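Aminotransferase (PDB 4GRX) probably transfers amino groups between amine or amino acid donors and keto acceptors, as a pyridoxal-phosphate-dependent class III omega-aminotransferase. Local coordinates at residues R414-C426 / K452-V464. Sequence-based numbering, arbitrary orientation.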
loop_
_atom_site.group_PDB
_atom_site.type_symbol
_atom_site.label_atom_id
_atom_site.label_comp_id
_atom_site.label_asym_id
_atom_site.label_seq_id
_atom_site.Cartn_x
_atom_site.Cartn_y
_atom_site.Cartn_z
ATOM N N ARG A 414 -20.619 -0.427 23.093
ATOM C CA ARG A 414 -20.793 -0.859 24.464
ATOM C C ARG A 414 -20.107 -2.198 24.688
ATOM O O ARG A 414 -19.462 -2.399 25.721
ATOM C CB ARG A 414 -22.271 -0.955 24.815
ATOM C CG ARG A 414 -22.927 0.377 25.115
ATOM C CD ARG A 414 -24.401 0.158 25.378
ATOM N NE ARG A 414 -25.138 1.400 25.246
ATOM C CZ ARG A 414 -25.711 2.055 26.247
ATOM N NH1 ARG A 414 -25.668 1.579 27.491
ATOM N NH2 ARG A 414 -26.351 3.189 25.991
ATOM N N ILE A 415 -20.228 -3.094 23.711
ATOM C CA ILE A 415 -19.634 -4.412 23.815
ATOM C C ILE A 415 -18.095 -4.374 23.741
ATOM O O ILE A 415 -17.411 -4.950 24.614
ATOM C CB ILE A 415 -20.255 -5.404 22.817
ATOM C CG1 ILE A 415 -21.744 -5.591 23.139
ATOM C CG2 ILE A 415 -19.537 -6.744 22.890
ATOM C CD1 ILE A 415 -22.506 -6.454 22.153
ATOM N N ALA A 416 -17.568 -3.687 22.728
ATOM C CA ALA A 416 -16.131 -3.415 22.604
ATOM C C ALA A 416 -15.569 -2.813 23.890
ATOM O O ALA A 416 -14.702 -3.427 24.534
ATOM C CB ALA A 416 -15.862 -2.489 21.425
ATOM N N ASN A 417 -16.091 -1.645 24.272
ATOM C CA ASN A 417 -15.721 -0.967 25.522
ATOM C C ASN A 417 -15.784 -1.839 26.810
ATOM O O ASN A 417 -14.807 -1.937 27.560
ATOM C CB ASN A 417 -16.530 0.336 25.669
ATOM C CG ASN A 417 -16.232 1.340 24.554
ATOM O OD1 ASN A 417 -15.100 1.444 24.091
ATOM N ND2 ASN A 417 -17.249 2.082 24.123
ATOM N N THR A 418 -16.914 -2.491 27.048
ATOM C CA THR A 418 -17.046 -3.354 28.213
ATOM C C THR A 418 -16.041 -4.499 28.196
ATOM O O THR A 418 -15.474 -4.823 29.215
ATOM C CB THR A 418 -18.476 -3.887 28.362
ATOM O OG1 THR A 418 -19.371 -2.775 28.456
ATOM C CG2 THR A 418 -18.617 -4.729 29.610
ATOM N N CYS A 419 -15.820 -5.107 27.034
ATOM C CA CYS A 419 -14.812 -6.176 26.884
ATOM C C CYS A 419 -13.416 -5.694 27.256
ATOM O O CYS A 419 -12.723 -6.325 28.058
ATOM C CB CYS A 419 -14.797 -6.704 25.450
ATOM S SG CYS A 419 -15.974 -8.043 25.158
ATOM N N THR A 420 -13.015 -4.573 26.659
ATOM C CA THR A 420 -11.762 -3.934 26.997
ATOM C C THR A 420 -11.644 -3.727 28.511
ATOM O O THR A 420 -10.605 -4.001 29.080
ATOM C CB THR A 420 -11.580 -2.624 26.192
ATOM O OG1 THR A 420 -11.454 -2.958 24.811
ATOM C CG2 THR A 420 -10.321 -1.860 26.607
ATOM N N ASP A 421 -12.711 -3.285 29.167
ATOM C CA ASP A 421 -12.643 -2.998 30.608
ATOM C C ASP A 421 -12.425 -4.228 31.439
ATOM O O ASP A 421 -11.934 -4.117 32.552
ATOM C CB ASP A 421 -13.891 -2.277 31.110
ATOM C CG ASP A 421 -13.949 -0.852 30.648
ATOM O OD1 ASP A 421 -12.873 -0.264 30.392
ATOM O OD2 ASP A 421 -15.066 -0.317 30.526
ATOM N N LEU A 422 -12.788 -5.385 30.883
ATOM C CA LEU A 422 -12.626 -6.691 31.534
ATOM C C LEU A 422 -11.364 -7.430 31.081
ATOM O O LEU A 422 -11.171 -8.603 31.409
ATOM C CB LEU A 422 -13.841 -7.564 31.238
ATOM C CG LEU A 422 -15.171 -7.041 31.767
ATOM C CD1 LEU A 422 -16.314 -7.581 30.919
ATOM C CD2 LEU A 422 -15.342 -7.376 33.245
ATOM N N GLY A 423 -10.526 -6.750 30.301
ATOM C CA GLY A 423 -9.288 -7.334 29.814
ATOM C C GLY A 423 -9.417 -8.235 28.600
ATOM O O GLY A 423 -8.641 -9.185 28.461
ATOM N N LEU A 424 -10.372 -7.938 27.709
ATOM C CA LEU A 424 -10.562 -8.737 26.487
ATOM C C LEU A 424 -10.670 -7.839 25.274
ATOM O O LEU A 424 -11.634 -7.089 25.150
ATOM C CB LEU A 424 -11.803 -9.665 26.589
ATOM C CG LEU A 424 -12.359 -10.378 25.328
ATOM C CD1 LEU A 424 -11.402 -11.434 24.817
ATOM C CD2 LEU A 424 -13.730 -11.013 25.537
ATOM N N ILE A 425 -9.692 -7.890 24.375
ATOM C CA ILE A 425 -9.852 -7.147 23.128
ATOM C C ILE A 425 -10.787 -7.962 22.232
ATOM O O ILE A 425 -10.474 -9.089 21.829
ATOM C CB ILE A 425 -8.521 -6.827 22.406
ATOM C CG1 ILE A 425 -7.604 -5.909 23.248
ATOM C CG2 ILE A 425 -8.792 -6.272 21.015
ATOM C CD1 ILE A 425 -8.255 -4.696 23.869
ATOM N N CYS A 426 -11.956 -7.390 21.968
ATOM C CA CYS A 426 -12.957 -8.006 21.123
ATOM C C CYS A 426 -13.549 -6.891 20.312
ATOM O O CYS A 426 -14.082 -5.944 20.889
ATOM C CB CYS A 426 -14.049 -8.640 21.978
ATOM S SG CYS A 426 -15.418 -9.344 21.037
ATOM N N LYS A 452 -14.915 -13.965 29.737
ATOM C CA LYS A 452 -14.879 -12.500 29.621
ATOM C C LYS A 452 -15.984 -11.941 28.699
ATOM O O LYS A 452 -16.681 -10.977 29.072
ATOM C CB LYS A 452 -13.482 -12.010 29.215
ATOM C CG LYS A 452 -12.485 -12.130 30.356
ATOM C CD LYS A 452 -11.069 -11.782 29.944
ATOM C CE LYS A 452 -10.175 -11.688 31.164
ATOM N NZ LYS A 452 -8.869 -11.094 30.796
ATOM N N LEU A 453 -16.154 -12.568 27.529
ATOM C CA LEU A 453 -17.195 -12.187 26.582
ATOM C C LEU A 453 -18.589 -12.259 27.192
ATOM O O LEU A 453 -19.397 -11.365 26.992
ATOM C CB LEU A 453 -17.128 -13.050 25.317
ATOM C CG LEU A 453 -18.088 -12.692 24.172
ATOM C CD1 LEU A 453 -18.078 -11.199 23.860
ATOM C CD2 LEU A 453 -17.768 -13.501 22.930
ATOM N N GLU A 454 -18.854 -13.318 27.942
ATOM C CA GLU A 454 -20.165 -13.562 28.530
ATOM C C GLU A 454 -20.559 -12.514 29.546
ATOM O O GLU A 454 -21.708 -12.066 29.573
ATOM C CB GLU A 454 -20.185 -14.915 29.219
ATOM C CG GLU A 454 -20.034 -16.099 28.296
ATOM C CD GLU A 454 -21.054 -17.156 28.622
ATOM O OE1 GLU A 454 -20.670 -18.342 28.803
ATOM O OE2 GLU A 454 -22.245 -16.778 28.719
ATOM N N LYS A 455 -19.604 -12.155 30.398
ATOM C CA LYS A 455 -19.801 -11.124 31.405
ATOM C C LYS A 455 -20.162 -9.800 30.720
ATOM O O LYS A 455 -21.176 -9.173 31.053
ATOM C CB LYS A 455 -18.542 -10.983 32.262
ATOM C CG LYS A 455 -18.801 -10.451 33.665
ATOM C CD LYS A 455 -17.579 -10.605 34.565
ATOM C CE LYS A 455 -17.015 -12.025 34.521
ATOM N NZ LYS A 455 -16.129 -12.303 35.687
ATOM N N ALA A 456 -19.344 -9.413 29.741
ATOM C CA ALA A 456 -19.611 -8.257 28.886
ATOM C C ALA A 456 -21.029 -8.287 28.321
ATOM O O ALA A 456 -21.758 -7.300 28.436
ATOM C CB ALA A 456 -18.588 -8.173 27.769
ATOM N N LEU A 457 -21.434 -9.419 27.745
ATOM C CA LEU A 457 -22.789 -9.532 27.204
ATOM C C LEU A 457 -23.880 -9.351 28.280
ATOM O O LEU A 457 -24.872 -8.655 28.046
ATOM C CB LEU A 457 -22.990 -10.835 26.408
ATOM C CG LEU A 457 -22.121 -11.079 25.168
ATOM C CD1 LEU A 457 -22.356 -12.474 24.611
ATOM C CD2 LEU A 457 -22.330 -10.030 24.084
ATOM N N ASP A 458 -23.693 -9.960 29.450
ATOM C CA ASP A 458 -24.672 -9.843 30.532
ATOM C C ASP A 458 -24.855 -8.382 30.893
ATOM O O ASP A 458 -25.982 -7.886 30.985
ATOM C CB ASP A 458 -24.217 -10.599 31.782
ATOM C CG ASP A 458 -24.282 -12.111 31.629
ATOM O OD1 ASP A 458 -24.593 -12.631 30.533
ATOM O OD2 ASP A 458 -24.000 -12.792 32.635
ATOM N N LYS A 459 -23.726 -7.703 31.083
ATOM C CA LYS A 459 -23.697 -6.314 31.505
ATOM C C LYS A 459 -24.397 -5.415 30.485
ATOM O O LYS A 459 -25.310 -4.679 30.850
ATOM C CB LYS A 459 -22.247 -5.872 31.725
ATOM C CG LYS A 459 -22.063 -4.752 32.723
ATOM C CD LYS A 459 -20.600 -4.682 33.132
ATOM C CE LYS A 459 -20.428 -4.075 34.518
ATOM N NZ LYS A 459 -21.021 -2.712 34.580
ATOM N N VAL A 460 -23.992 -5.500 29.215
ATOM C CA VAL A 460 -24.532 -4.642 28.164
ATOM C C VAL A 460 -26.022 -4.897 27.875
ATOM O O VAL A 460 -26.814 -3.948 27.835
ATOM C CB VAL A 460 -23.703 -4.735 26.865
ATOM C CG1 VAL A 460 -24.305 -3.862 25.765
ATOM C CG2 VAL A 460 -22.253 -4.340 27.120
ATOM N N PHE A 461 -26.416 -6.157 27.695
ATOM C CA PHE A 461 -27.823 -6.457 27.424
ATOM C C PHE A 461 -28.760 -6.053 28.562
ATOM O O PHE A 461 -29.952 -5.806 28.341
ATOM C CB PHE A 461 -28.047 -7.927 26.996
ATOM C CG PHE A 461 -27.397 -8.288 25.677
ATOM C CD1 PHE A 461 -27.308 -7.358 24.640
ATOM C CD2 PHE A 461 -26.877 -9.567 25.465
ATOM C CE1 PHE A 461 -26.703 -7.689 23.430
ATOM C CE2 PHE A 461 -26.278 -9.906 24.251
ATOM C CZ PHE A 461 -26.189 -8.962 23.235
ATOM N N ALA A 462 -28.231 -5.972 29.777
ATOM C CA ALA A 462 -29.051 -5.548 30.911
ATOM C C ALA A 462 -29.150 -4.028 30.986
ATOM O O ALA A 462 -30.147 -3.501 31.463
ATOM C CB ALA A 462 -28.522 -6.123 32.213
ATOM N N GLU A 463 -28.111 -3.335 30.527
ATOM C CA GLU A 463 -28.129 -1.869 30.421
ATOM C C GLU A 463 -29.168 -1.426 29.390
ATOM O O GLU A 463 -29.729 -0.340 29.482
ATOM C CB GLU A 463 -26.755 -1.337 29.990
ATOM C CG GLU A 463 -25.667 -1.322 31.061
ATOM C CD GLU A 463 -24.260 -1.048 30.506
ATOM O OE1 GLU A 463 -23.314 -1.002 31.326
ATOM O OE2 GLU A 463 -24.073 -0.875 29.265
ATOM N N VAL A 464 -29.441 -2.315 28.443
ATOM C CA VAL A 464 -30.072 -1.973 27.180
ATOM C C VAL A 464 -31.382 -2.758 26.920
ATOM O O VAL A 464 -31.854 -2.834 25.778
ATOM C CB VAL A 464 -29.022 -2.160 26.052
ATOM C CG1 VAL A 464 -29.651 -2.398 24.697
ATOM C CG2 VAL A 464 -28.079 -0.972 25.988
#
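Ala456 lies where helices 411-421 and 443-463 come together, its CB 3.7 Å from Cys419 SG and flanked by Thr418 CG2 and Leu422 CD1. The axes of the two short segments approach to 8.9 Å and run in broadly opposed directions, at 130°. The methyl of Thr418 rests on the backbone of the second helix, Thr418 CG2 to Ala456 CA 3.7 Å. With OG1 anti to the carbonyl carbon (chi1 -58°), the hydroxyl instead turns back, and Thr418 OG1 donates to Arg414 O at 2.8 Å, which also receives Thr418 N from the opposite face of its plane. Towards the interior, Cys419 SG and Leu424 CD2 bear on Leu453, and Ile415 meets Leu457 and Val460; Leu453 and Leu457 also pack on strand 432-435.

The solvent flank is looser: exposed Lys459 and Lys455 merely lay their CD atoms against Thr418 CG2 and Leu422 CD2, at 4.0 and 4.1 Å respectively. Both ends are polar. At one, Arg414 stretches past Val460, and Val464 CG2 lies over one face of its guanidinium. At the edge, in plane, Arg414 NH1 and Glu463 OE2 form a salt bridge through a weak hydrogen bond of 3.4 Å; Arg414 NE is bonded to Leu409 O. At the other, the extended chain of Lys452 runs alongside Leu424 and the Leu422 carbonyl to place Lys452 NZ 3.0 Å from Gly423 O, well above that carbonyl plane, while Glu448 provides its salt bridge. An alanine in place of Lys452 would probably cost Gly423 O this donor and leave Glu448 without its charged mate.

Gly423, with positive phi, closes helix 411-421 as the C-prime residue of a Schellman motif, and Cys419 O accepts from Leu424 N. The turn leads into strand 424-425, which pairs beside strand 60-63. The two helices form a packed pair in the C-terminal part of the chain, as in fold-type I class III aminotransferases.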